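PDB 7BR2: lipolytic enzyme, G-D-S-L family from Bacteroides thetaiotaomicron, which metabolises the drug diltiazem in the gut microbe as a serine esterase of the SGNH/GDSL hydrolase family. Local coordinates for residues D211-M214 with V215-Y218; T276-G280 with W281-K285. All coordinates share one frame; numbering follows the deposited sequence.

Interaction 1 is buried, its centre about 6 Å from the centre of the chain, on helix 210-223. Interaction 2 lies on the surface, in the loop between strand 260-267 and helix 296-300. Their centres are about 14 Å apart, and a salt bridge joins them: Asp211 OD2 meets Lys285 NZ at 2.8 Å. The two are held by different means. In residues 211-218, four backbone bonds repeat along a helix, and several side chains, among them Met214 and Ala217, pack on neighbouring helices. In residues 276-285, one backbone bond closes a turn, and much of the polar support comes from Asp209 and Asn210, at the start of the helix of interaction 1.

Interaction 1 of 2, residues D211-M214 with V215-Y218; sequences DGHM and VMAY
Met216 lays its sulfur over one face of the His213 ring, one turn back along alpha helix 210-223. SD is 4.5 Å from the ring centroid and 26° off the ring normal, a sulfur-aromatic contact. The two side chains run side by side and point the same way. In both, CG is anti to the carbonyl carbon (chi1 -80° in His213, -72° in Met216), which starts them out alike. On the way, Met216 CG passes 3.3 Å from Gly212 O. Elsewhere on the helix, Met214 CE reaches Ala217 CB at 4.1 Å. Four consecutive i to i+4 backbone bonds hold this frame, from Val215 N to Asp211 O through to Tyr218 N to Met214 O.

Further out, Phe38 of helix 35-46 touches both Met214 and Ala217, and Phe296 of helix 296-300 packs on Met214 and Tyr218. The polar end of Tyr218 has its partner outside: OH bonds to Glu299. His213 lies near, without touching, Ser28, Asp204 and His207, probably the catalytic triad expected of an SGNH hydrolase. On another side of the helix, Val215 CG2 sits 3.4 Å from the backbone oxygen of Asp211.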
loop_
_atom_site.group_PDB
_atom_site.type_symbol
_atom_site.label_atom_id
_atom_site.label_comp_id
_atom_site.label_asym_id
_atom_site.label_seq_id
_atom_site.Cartn_x
_atom_site.Cartn_y
_atom_site.Cartn_z
ATOM N N ASP A 211 -3.242 9.018 -2.892
ATOM C CA ASP A 211 -2.423 9.615 -1.843
ATOM C C ASP A 211 -2.745 9.006 -0.487
ATOM O O ASP A 211 -1.837 8.698 0.296
ATOM C CB ASP A 211 -2.619 11.136 -1.812
ATOM C CG ASP A 211 -4.078 11.545 -1.611
ATOM O OD1 ASP A 211 -4.979 10.947 -2.251
ATOM O OD2 ASP A 211 -4.328 12.424 -0.764
ATOM N N GLY A 212 -4.035 8.827 -0.189
ATOM C CA GLY A 212 -4.402 8.206 1.070
ATOM C C GLY A 212 -3.870 6.793 1.188
ATOM O O GLY A 212 -3.371 6.394 2.248
ATOM N N HIS A 213 -3.950 6.021 0.098
ATOM C CA HIS A 213 -3.429 4.660 0.122
ATOM C C HIS A 213 -1.915 4.652 0.249
ATOM O O HIS A 213 -1.354 3.763 0.900
ATOM C CB HIS A 213 -3.899 3.906 -1.125
ATOM C CG HIS A 213 -5.298 3.400 -1.003
ATOM N ND1 HIS A 213 -5.611 2.239 -0.327
ATOM C CD2 HIS A 213 -6.477 3.942 -1.383
ATOM C CE1 HIS A 213 -6.922 2.074 -0.322
ATOM N NE2 HIS A 213 -7.472 3.091 -0.961
ATOM N N MET A 214 -1.236 5.653 -0.310
ATOM C CA MET A 214 0.208 5.711 -0.131
ATOM C C MET A 214 0.556 6.096 1.303
ATOM O O MET A 214 1.533 5.586 1.861
ATOM C CB MET A 214 0.832 6.676 -1.135
ATOM C CG MET A 214 2.343 6.577 -1.223
ATOM S SD MET A 214 2.968 4.886 -1.397
ATOM C CE MET A 214 4.209 4.859 -0.109
ATOM N N VAL A 215 -0.250 6.956 1.930
ATOM C CA VAL A 215 -0.049 7.246 3.348
ATOM C C VAL A 215 -0.283 5.996 4.178
ATOM O O VAL A 215 0.447 5.722 5.139
ATOM C CB VAL A 215 -0.951 8.415 3.798
ATOM C CG1 VAL A 215 -1.024 8.479 5.305
ATOM C CG2 VAL A 215 -0.414 9.730 3.245
ATOM N N MET A 216 -1.300 5.217 3.823
ATOM C CA MET A 216 -1.558 3.974 4.538
ATOM C C MET A 216 -0.384 3.013 4.396
ATOM O O MET A 216 0.023 2.357 5.366
ATOM C CB MET A 216 -2.843 3.327 4.019
ATOM C CG MET A 216 -4.091 4.060 4.437
ATOM S SD MET A 216 -5.580 3.531 3.554
ATOM C CE MET A 216 -5.941 1.991 4.409
ATOM N N ALA A 217 0.166 2.914 3.184
ATOM C CA ALA A 217 1.339 2.080 2.974
ATOM C C ALA A 217 2.501 2.584 3.808
ATOM O O ALA A 217 3.200 1.794 4.454
ATOM C CB ALA A 217 1.697 2.043 1.490
ATOM N N TYR A 218 2.707 3.902 3.807
ATOM C CA TYR A 218 3.756 4.529 4.600
ATOM C C TYR A 218 3.623 4.144 6.064
ATOM O O TYR A 218 4.589 3.713 6.699
ATOM C CB TYR A 218 3.662 6.053 4.435
ATOM C CG TYR A 218 4.291 6.825 5.568
ATOM C CD1 TYR A 218 5.669 6.977 5.646
ATOM C CD2 TYR A 218 3.508 7.348 6.595
ATOM C CE1 TYR A 218 6.248 7.660 6.687
ATOM C CE2 TYR A 218 4.077 8.023 7.647
ATOM C CZ TYR A 218 5.448 8.183 7.691
ATOM O OH TYR A 218 6.019 8.860 8.748
#

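Interaction 2 of 2, residues T276-G280 with W281-K285; sequences TIARG and WGSKK
Gly280 and Ser283 close a type II beta turn through a bond that misses the carbonyl lone pairs. Ser283 N donates to Gly280 O at 3.0 Å and the N-H points well at the oxygen (162°). The donor, however, stands above the carbonyl plane, 49° out of it. Glycines suit two places here. Gly282 has the positive phi of the third turn position. The backbone angles at Gly280 bring the place of a CB up against Arg279 O, which calls for glycine.

Ser283 and Ala278 carry the side-chain contact. Ser283 CB lies 3.3 Å from Arg279 O. Ser283 OG is anti to the backbone N (chi1 -178°), which turns it back to Ala278, 3.3 Å from Ala278 CB. That methyl also meets the backbone of Lys284, with Lys284 C 3.7 Å away. Ala278 is itself the centre of an inverse gamma turn, so the chain bends at both ends of the short run from Ala278 to Ser283.

The loop is tied to the start of helix 210-223. Asp209 accepts bonds from Ser283 OG and from the amides of Lys284 and Lys285. Asn210 ND2 bonds to the carbonyls of Arg279 and Lys285, so a single amide group bridges the two sides of the loop. Trp281 projects from the first of the two central turn positions, outward on the surface. Arg279 NE forms a salt bridge with Asp275. Ile277 CB lies over one face of the same guanidinium, 3.8 Å above its plane and toward its rim.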
loop_
_atom_site.group_PDB
_atom_site.type_symbol
_atom_site.label_atom_id
_atom_site.label_comp_id
_atom_site.label_asym_id
_atom_site.label_seq_id
_atom_site.Cartn_x
_atom_site.Cartn_y
_atom_site.Cartn_z
ATOM N N THR A 276 2.817 9.536 -10.505
ATOM C CA THR A 276 2.342 10.916 -10.471
ATOM C C THR A 276 0.981 11.081 -11.115
ATOM O O THR A 276 0.445 12.193 -11.116
ATOM C CB THR A 276 3.330 11.851 -11.174
ATOM O OG1 THR A 276 3.424 11.493 -12.556
ATOM C CG2 THR A 276 4.688 11.755 -10.543
ATOM N N ILE A 277 0.396 9.995 -11.628
ATOM C CA ILE A 277 -0.901 10.025 -12.293
ATOM C C ILE A 277 -1.987 9.720 -11.276
ATOM O O ILE A 277 -1.863 8.788 -10.477
ATOM C CB ILE A 277 -0.945 9.013 -13.458
ATOM C CG1 ILE A 277 0.131 9.310 -14.506
ATOM C CG2 ILE A 277 -2.323 8.994 -14.098
ATOM C CD1 ILE A 277 -0.017 10.663 -15.162
ATOM N N ALA A 278 -3.060 10.510 -11.310
ATOM C CA ALA A 278 -4.262 10.265 -10.510
ATOM C C ALA A 278 -5.092 9.156 -11.164
ATOM O O ALA A 278 -6.024 9.410 -11.926
ATOM C CB ALA A 278 -5.070 11.549 -10.350
ATOM N N ARG A 279 -4.763 7.906 -10.833
ATOM C CA ARG A 279 -5.379 6.738 -11.460
ATOM C C ARG A 279 -6.716 6.389 -10.826
ATOM O O ARG A 279 -6.835 6.331 -9.597
ATOM C CB ARG A 279 -4.447 5.535 -11.356
ATOM C CG ARG A 279 -3.313 5.661 -12.292
ATOM C CD ARG A 279 -2.374 4.505 -12.281
ATOM N NE ARG A 279 -1.155 4.936 -12.944
ATOM C CZ ARG A 279 -1.044 5.104 -14.251
ATOM N NH1 ARG A 279 -2.074 4.847 -15.051
ATOM N NH2 ARG A 279 0.107 5.517 -14.768
ATOM N N GLY A 280 -7.712 6.121 -11.666
ATOM C CA GLY A 280 -8.995 5.657 -11.171
ATOM C C GLY A 280 -10.125 6.618 -11.471
ATOM O O GLY A 280 -9.908 7.831 -11.540
ATOM N N TRP A 281 -11.336 6.095 -11.632
ATOM C CA TRP A 281 -12.482 6.953 -11.896
ATOM C C TRP A 281 -12.700 7.897 -10.722
ATOM O O TRP A 281 -12.845 7.458 -9.576
ATOM C CB TRP A 281 -13.730 6.107 -12.160
ATOM C CG TRP A 281 -15.008 6.900 -12.209
ATOM C CD1 TRP A 281 -15.924 7.041 -11.202
ATOM C CD2 TRP A 281 -15.526 7.638 -13.324
ATOM N NE1 TRP A 281 -16.968 7.835 -11.613
ATOM C CE2 TRP A 281 -16.752 8.211 -12.914
ATOM C CE3 TRP A 281 -15.071 7.876 -14.626
ATOM C CZ2 TRP A 281 -17.526 9.008 -13.758
ATOM C CZ3 TRP A 281 -15.845 8.673 -15.468
ATOM C CH2 TRP A 281 -17.059 9.226 -15.028
ATOM N N GLY A 282 -12.688 9.196 -11.007
ATOM C CA GLY A 282 -12.858 10.214 -9.998
ATOM C C GLY A 282 -11.615 10.552 -9.200
ATOM O O GLY A 282 -11.709 11.338 -8.245
ATOM N N SER A 283 -10.462 9.984 -9.545
ATOM C CA SER A 283 -9.242 10.267 -8.803
ATOM C C SER A 283 -8.784 11.702 -9.021
ATOM O O SER A 283 -8.915 12.258 -10.114
ATOM C CB SER A 283 -8.125 9.308 -9.209
ATOM O OG SER A 283 -6.965 9.558 -8.448
ATOM N N LYS A 284 -8.235 12.297 -7.973
ATOM C CA LYS A 284 -7.688 13.643 -8.067
ATOM C C LYS A 284 -6.257 13.777 -7.583
ATOM O O LYS A 284 -5.580 14.731 -7.986
ATOM C CB LYS A 284 -8.557 14.635 -7.275
ATOM C CG LYS A 284 -9.941 14.894 -7.850
ATOM C CD LYS A 284 -9.792 15.737 -9.106
ATOM C CE LYS A 284 -10.957 15.598 -10.067
ATOM N NZ LYS A 284 -10.797 16.584 -11.177
ATOM N N LYS A 285 -5.756 12.848 -6.786
ATOM C CA LYS A 285 -4.414 12.951 -6.252
ATOM C C LYS A 285 -3.679 11.647 -6.508
ATOM O O LYS A 285 -4.267 10.559 -6.469
ATOM C CB LYS A 285 -4.447 13.261 -4.751
ATOM C CG LYS A 285 -5.109 14.593 -4.418
ATOM C CD LYS A 285 -5.329 14.748 -2.911
ATOM C CE LYS A 285 -6.564 13.986 -2.452
ATOM N NZ LYS A 285 -6.653 13.954 -0.962
#